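Local coordinates for protein protease (Penicillium cyclopium, PDB 5Z6O) that hydrolyses proteins as a subtilisin-like serine protease of the peptidase S8 family, probably with casein, gelatin and type IV collagen among its substrates, at residues A[49-54]-A[84-89]; A[211-216]-A[221-226]. All blocks are in the same frame, centred on the assembly; numbering follows the deposited sequence.

Contact 1 (A[49-54]-A[84-89]); sequences HADFGG and SKFGVA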
loop_
_atom_site.group_PDB
_atom_site.type_symbol
_atom_site.label_atom_id
_atom_site.label_comp_id
_atom_site.label_asym_id
_atom_site.label_seq_id
_atom_site.Cartn_x
_atom_site.Cartn_y
_atom_site.Cartn_z
ATOM N N HIS A 49 -5.822 10.371 14.409
ATOM C CA HIS A 49 -4.409 10.713 14.449
ATOM C C HIS A 49 -4.144 11.982 13.663
ATOM O O HIS A 49 -4.711 12.202 12.598
ATOM C CB HIS A 49 -3.558 9.571 13.866
ATOM C CG HIS A 49 -2.103 9.670 14.212
ATOM N ND1 HIS A 49 -1.275 10.650 13.712
ATOM C CD2 HIS A 49 -1.323 8.878 14.982
ATOM C CE1 HIS A 49 -0.056 10.481 14.191
ATOM N NE2 HIS A 49 -0.061 9.417 14.973
ATOM N N ALA A 50 -3.247 12.819 14.178
ATOM C CA ALA A 50 -3.002 14.093 13.508
ATOM C C ALA A 50 -2.519 13.916 12.071
ATOM O O ALA A 50 -2.762 14.783 11.228
ATOM C CB ALA A 50 -1.994 14.919 14.299
ATOM N N ASP A 51 -1.845 12.800 11.765
ATOM C CA ASP A 51 -1.273 12.625 10.441
ATOM C C ASP A 51 -2.329 12.524 9.354
ATOM O O ASP A 51 -2.008 12.749 8.187
ATOM C CB ASP A 51 -0.396 11.357 10.401
ATOM C CG ASP A 51 0.668 11.425 9.319
ATOM O OD1 ASP A 51 1.271 12.494 9.164
ATOM O OD2 ASP A 51 0.923 10.417 8.631
ATOM N N PHE A 52 -3.571 12.154 9.685
ATOM C CA PHE A 52 -4.604 12.099 8.655
ATOM C C PHE A 52 -5.353 13.407 8.460
ATOM O O PHE A 52 -6.018 13.577 7.423
ATOM C CB PHE A 52 -5.600 10.966 8.984
ATOM C CG PHE A 52 -4.916 9.630 9.092
ATOM C CD1 PHE A 52 -4.346 9.037 7.965
ATOM C CD2 PHE A 52 -4.799 9.005 10.304
ATOM C CE1 PHE A 52 -3.681 7.809 8.055
ATOM C CE2 PHE A 52 -4.121 7.758 10.422
ATOM C CZ PHE A 52 -3.574 7.168 9.292
ATOM N N GLY A 53 -5.268 14.329 9.417
ATOM C CA GLY A 53 -5.852 15.654 9.201
ATOM C C GLY A 53 -7.308 15.638 8.805
ATOM O O GLY A 53 -7.718 16.419 7.933
ATOM N N GLY A 54 -8.102 14.742 9.405
ATOM C CA GLY A 54 -9.505 14.665 9.071
ATOM C C GLY A 54 -9.850 13.927 7.795
ATOM O O GLY A 54 -11.033 13.814 7.476
ATOM N N SER A 84 -0.177 12.994 6.186
ATOM C CA SER A 84 0.427 14.294 5.856
ATOM C C SER A 84 1.940 14.277 5.993
ATOM O O SER A 84 2.665 14.738 5.101
ATOM C CB SER A 84 -0.139 15.398 6.762
ATOM O OG SER A 84 -1.526 15.552 6.478
ATOM N N LYS A 85 2.433 13.787 7.110
ATOM C CA LYS A 85 3.870 13.776 7.333
ATOM C C LYS A 85 4.517 12.499 6.811
ATOM O O LYS A 85 5.576 12.564 6.200
ATOM C CB LYS A 85 4.189 13.945 8.821
ATOM C CG LYS A 85 4.485 15.390 9.204
ATOM C CD LYS A 85 4.740 15.544 10.695
ATOM C CE LYS A 85 5.578 14.385 11.241
ATOM N NZ LYS A 85 7.005 14.435 10.811
ATOM N N PHE A 86 3.890 11.336 6.995
ATOM C CA PHE A 86 4.567 10.085 6.676
ATOM C C PHE A 86 4.115 9.465 5.367
ATOM O O PHE A 86 4.572 8.374 5.043
ATOM C CB PHE A 86 4.373 9.079 7.818
ATOM C CG PHE A 86 4.901 9.579 9.132
ATOM C CD1 PHE A 86 6.258 9.632 9.361
ATOM C CD2 PHE A 86 4.024 9.975 10.127
ATOM C CE1 PHE A 86 6.751 10.110 10.570
ATOM C CE2 PHE A 86 4.502 10.441 11.340
ATOM C CZ PHE A 86 5.859 10.520 11.543
ATOM N N GLY A 87 3.269 10.152 4.584
ATOM C CA GLY A 87 2.597 9.466 3.490
ATOM C C GLY A 87 2.914 9.923 2.087
ATOM O O GLY A 87 3.419 11.027 1.864
ATOM N N VAL A 88 2.597 9.042 1.129
ATOM C CA VAL A 88 2.852 9.270 -0.293
ATOM C C VAL A 88 1.822 10.235 -0.896
ATOM O O VAL A 88 2.186 11.220 -1.547
ATOM C CB VAL A 88 2.854 7.919 -1.050
ATOM C CG1 VAL A 88 3.059 8.155 -2.587
ATOM C CG2 VAL A 88 4.007 7.031 -0.551
ATOM N N ALA A 89 0.537 9.960 -0.701
ATOM C CA ALA A 89 -0.547 10.700 -1.350
ATOM C C ALA A 89 -1.209 11.529 -0.263
ATOM O O ALA A 89 -2.182 11.099 0.368
ATOM C CB ALA A 89 -1.555 9.758 -2.043
HETATM O O HOH W 1 -2.331 16.423 9.037
#

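Contact 2 (A[211-216]-A[221-226]); sequences DITAAY and SKTLSG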
loop_
_atom_site.group_PDB
_atom_site.type_symbol
_atom_site.label_atom_id
_atom_site.label_comp_id
_atom_site.label_asym_id
_atom_site.label_seq_id
_atom_site.Cartn_x
_atom_site.Cartn_y
_atom_site.Cartn_z
ATOM N N ASP A 211 12.601 -0.784 7.746
ATOM C CA ASP A 211 12.763 0.399 8.600
ATOM C C ASP A 211 11.994 1.593 8.045
ATOM O O ASP A 211 12.558 2.653 7.760
ATOM C CB ASP A 211 14.251 0.750 8.835
ATOM C CG ASP A 211 14.979 -0.360 9.574
ATOM O OD1 ASP A 211 14.370 -0.976 10.457
ATOM O OD2 ASP A 211 16.136 -0.653 9.263
ATOM N N ILE A 212 10.674 1.413 7.960
ATOM C CA ILE A 212 9.756 2.425 7.435
ATOM C C ILE A 212 9.052 3.081 8.624
ATOM O O ILE A 212 8.457 2.388 9.451
ATOM C CB ILE A 212 8.736 1.801 6.473
ATOM C CG1 ILE A 212 9.430 1.170 5.266
ATOM C CG2 ILE A 212 7.668 2.858 6.097
ATOM C CD1 ILE A 212 10.237 2.215 4.461
ATOM N N THR A 213 9.154 4.406 8.744
ATOM C CA THR A 213 8.553 5.139 9.851
ATOM C C THR A 213 7.205 5.716 9.435
ATOM O O THR A 213 7.094 6.342 8.371
ATOM C CB THR A 213 9.498 6.252 10.302
ATOM O OG1 THR A 213 10.743 5.641 10.682
ATOM C CG2 THR A 213 8.905 7.079 11.497
ATOM N N ALA A 214 6.187 5.548 10.292
ATOM C CA ALA A 214 4.864 6.101 9.993
ATOM C C ALA A 214 4.067 6.227 11.294
ATOM O O ALA A 214 4.547 5.870 12.372
ATOM C CB ALA A 214 4.112 5.221 8.982
ATOM N N ALA A 215 2.826 6.712 11.182
ATOM C CA ALA A 215 2.005 6.991 12.365
ATOM C C ALA A 215 1.653 5.714 13.126
ATOM O O ALA A 215 1.543 4.620 12.556
ATOM C CB ALA A 215 0.701 7.678 11.931
ATOM N N TYR A 216 1.427 5.862 14.429
ATOM C CA TYR A 216 1.035 4.758 15.286
ATOM C C TYR A 216 -0.077 5.244 16.207
ATOM O O TYR A 216 -0.124 6.432 16.532
ATOM C CB TYR A 216 2.257 4.307 16.100
ATOM C CG TYR A 216 2.313 2.867 16.428
ATOM C CD1 TYR A 216 2.395 1.904 15.431
ATOM C CD2 TYR A 216 2.331 2.455 17.757
ATOM C CE1 TYR A 216 2.465 0.565 15.751
ATOM C CE2 TYR A 216 2.397 1.123 18.084
ATOM C CZ TYR A 216 2.461 0.186 17.082
ATOM O OH TYR A 216 2.531 -1.148 17.429
ATOM N N SER A 221 4.716 7.844 16.446
ATOM C CA SER A 221 5.141 7.173 15.227
ATOM C C SER A 221 5.935 5.935 15.600
ATOM O O SER A 221 6.355 5.763 16.745
ATOM C CB SER A 221 5.938 8.126 14.337
ATOM O OG SER A 221 7.164 8.469 14.949
ATOM N N LYS A 222 6.141 5.059 14.621
ATOM C CA LYS A 222 6.852 3.812 14.866
ATOM C C LYS A 222 7.580 3.428 13.585
ATOM O O LYS A 222 7.104 3.733 12.494
ATOM C CB LYS A 222 5.887 2.690 15.259
ATOM C CG LYS A 222 6.574 1.438 15.752
ATOM C CD LYS A 222 7.004 1.571 17.197
ATOM C CE LYS A 222 5.868 1.252 18.156
ATOM N NZ LYS A 222 6.319 1.249 19.590
ATOM N N THR A 223 8.731 2.757 13.732
ATOM C CA THR A 223 9.523 2.265 12.611
ATOM C C THR A 223 9.396 0.740 12.540
ATOM O O THR A 223 9.685 0.036 13.516
ATOM C CB THR A 223 10.983 2.697 12.769
ATOM O OG1 THR A 223 11.060 4.136 12.875
ATOM C CG2 THR A 223 11.782 2.226 11.573
ATOM N N LEU A 224 8.896 0.223 11.408
ATOM C CA LEU A 224 8.569 -1.201 11.263
ATOM C C LEU A 224 9.140 -1.718 9.952
ATOM O O LEU A 224 9.480 -0.927 9.066
ATOM C CB LEU A 224 7.049 -1.459 11.245
ATOM C CG LEU A 224 6.207 -1.059 12.454
ATOM C CD1 LEU A 224 4.752 -1.350 12.083
ATOM C CD2 LEU A 224 6.656 -1.900 13.649
ATOM N N SER A 225 9.194 -3.056 9.803
ATOM C CA SER A 225 9.686 -3.676 8.577
ATOM C C SER A 225 8.765 -4.792 8.132
ATOM O O SER A 225 8.235 -5.545 8.956
ATOM C CB SER A 225 11.084 -4.282 8.740
ATOM O OG SER A 225 12.008 -3.300 9.116
ATOM N N GLY A 226 8.614 -4.925 6.826
ATOM C CA GLY A 226 7.857 -6.012 6.247
ATOM C C GLY A 226 7.377 -5.613 4.876
ATOM O O GLY A 226 7.402 -4.447 4.496
HETATM O O HOH W 2 12.062 -1.976 11.633
HETATM O O HOH W 3 14.586 -4.078 10.433
#

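Contact 1 (A[49-54]-A[84-89])
D51 meets S84, K85 and F86, and illustrates how a single aspartate can join two loops through its backbone and its carboxylate together. D51 O accepts S84 N at 2.7 Å in a practically straight bond (177° at the hydrogen) that lies in the carbonyl plane. The following amide goes to the side chain: K85 N is 2.7 Å from D51 OD1, on the syn side and 21° out of the carboxylate plane. With CG anti to the backbone N (chi1 -155°), the carboxylate stands beside the carbonyl, and two successive amides are gripped from one residue. The second oxygen, D51 OD2, bonds S79 OG and also sits 3.5 Å from F86 CD2, at the edge of the ring and near its plane, where the C-H rim offers a mildly positive surface. With an alanine here, K85 N and S79 OG would probably lose this carboxylate as acceptor, and the edge of F86 its neighbour.

A water adds a bridge, 2.8 Å from both A50 O and S84 OG; R55 also bonds that hydroxyl. Within its own loop, D51 N donates to H49 ND1 at 3.0 Å, in the imidazole plane, while H49 NE2 is tied to G220 O, so both ring nitrogens are engaged.

The contact thus connects the loop between strands 37-42 and 56-61 to the one leading from helix 73-82 into strand 93-98. F52 packs on T75 and A78 of that helix, V88 on helix 11-16, and F86 on strand 212-215.

Contact 2 (A[211-216]-A[221-226])
From I212 opposite L224 to A214 opposite K222, strands 212-215 and 221-224 run antiparallel at 150° with their axes 4.6 Å apart, joined by four backbone hydrogen bonds. They form a beta hairpin whose open end carries a G1 beta bulge, D211 and I212 both facing L224. The non-hydrogen-bonded pair between them brings T213 OG1 within 2.7 Å of T223 OG1, a hydroxyl-to-hydroxyl bond; in each threonine the oxygen lies beside its own backbone N. T223 CG2, the other branch, is 3.6 Å from D211 C and so covers the bulge.

K222 supplies a different contact near the turn. Bends at chi2 (80°) and chi3 fold its chain across Y216. CB and CE both lie over one face of the ring, CB on the CG-CD1 side and CE toward CE2; CE, 3.8 Å from the centroid and 22° off the normal, makes a CH-pi contact. On the same face of the hairpin as K222, A214 rests against helix 73-82 while I212 and L224 meet M229 of helix 227-245. At the bulge, S225 OG accepts D211 N at 2.9 Å, and two waters link the same hydroxyl to D211 OD1, one of them 2.8 Å from both oxygens.

The two contacts, their centres 14 Å apart, show neighbouring packing at unequal range from a catalytic centre. They touch directly: F86 CG of contact 1 lies 3.6 Å from A214 CA of contact 2, and H49 CD2 is 3.1 Å from Y216 O. The S79 hydroxyl that bonds D51 is also hydrogen-bonded to A215 N, so helix 73-82 ties the two contacts together. Contact 1 lies away from the catalytic residues and from the bound ligand, whereas contact 2 leads into the active site. The L224 side chain is about 4 Å from that of H73, probably the charge-relay histidine, and about 6 Å from the bound phenylmethanesulfonic acid, which G226 touches.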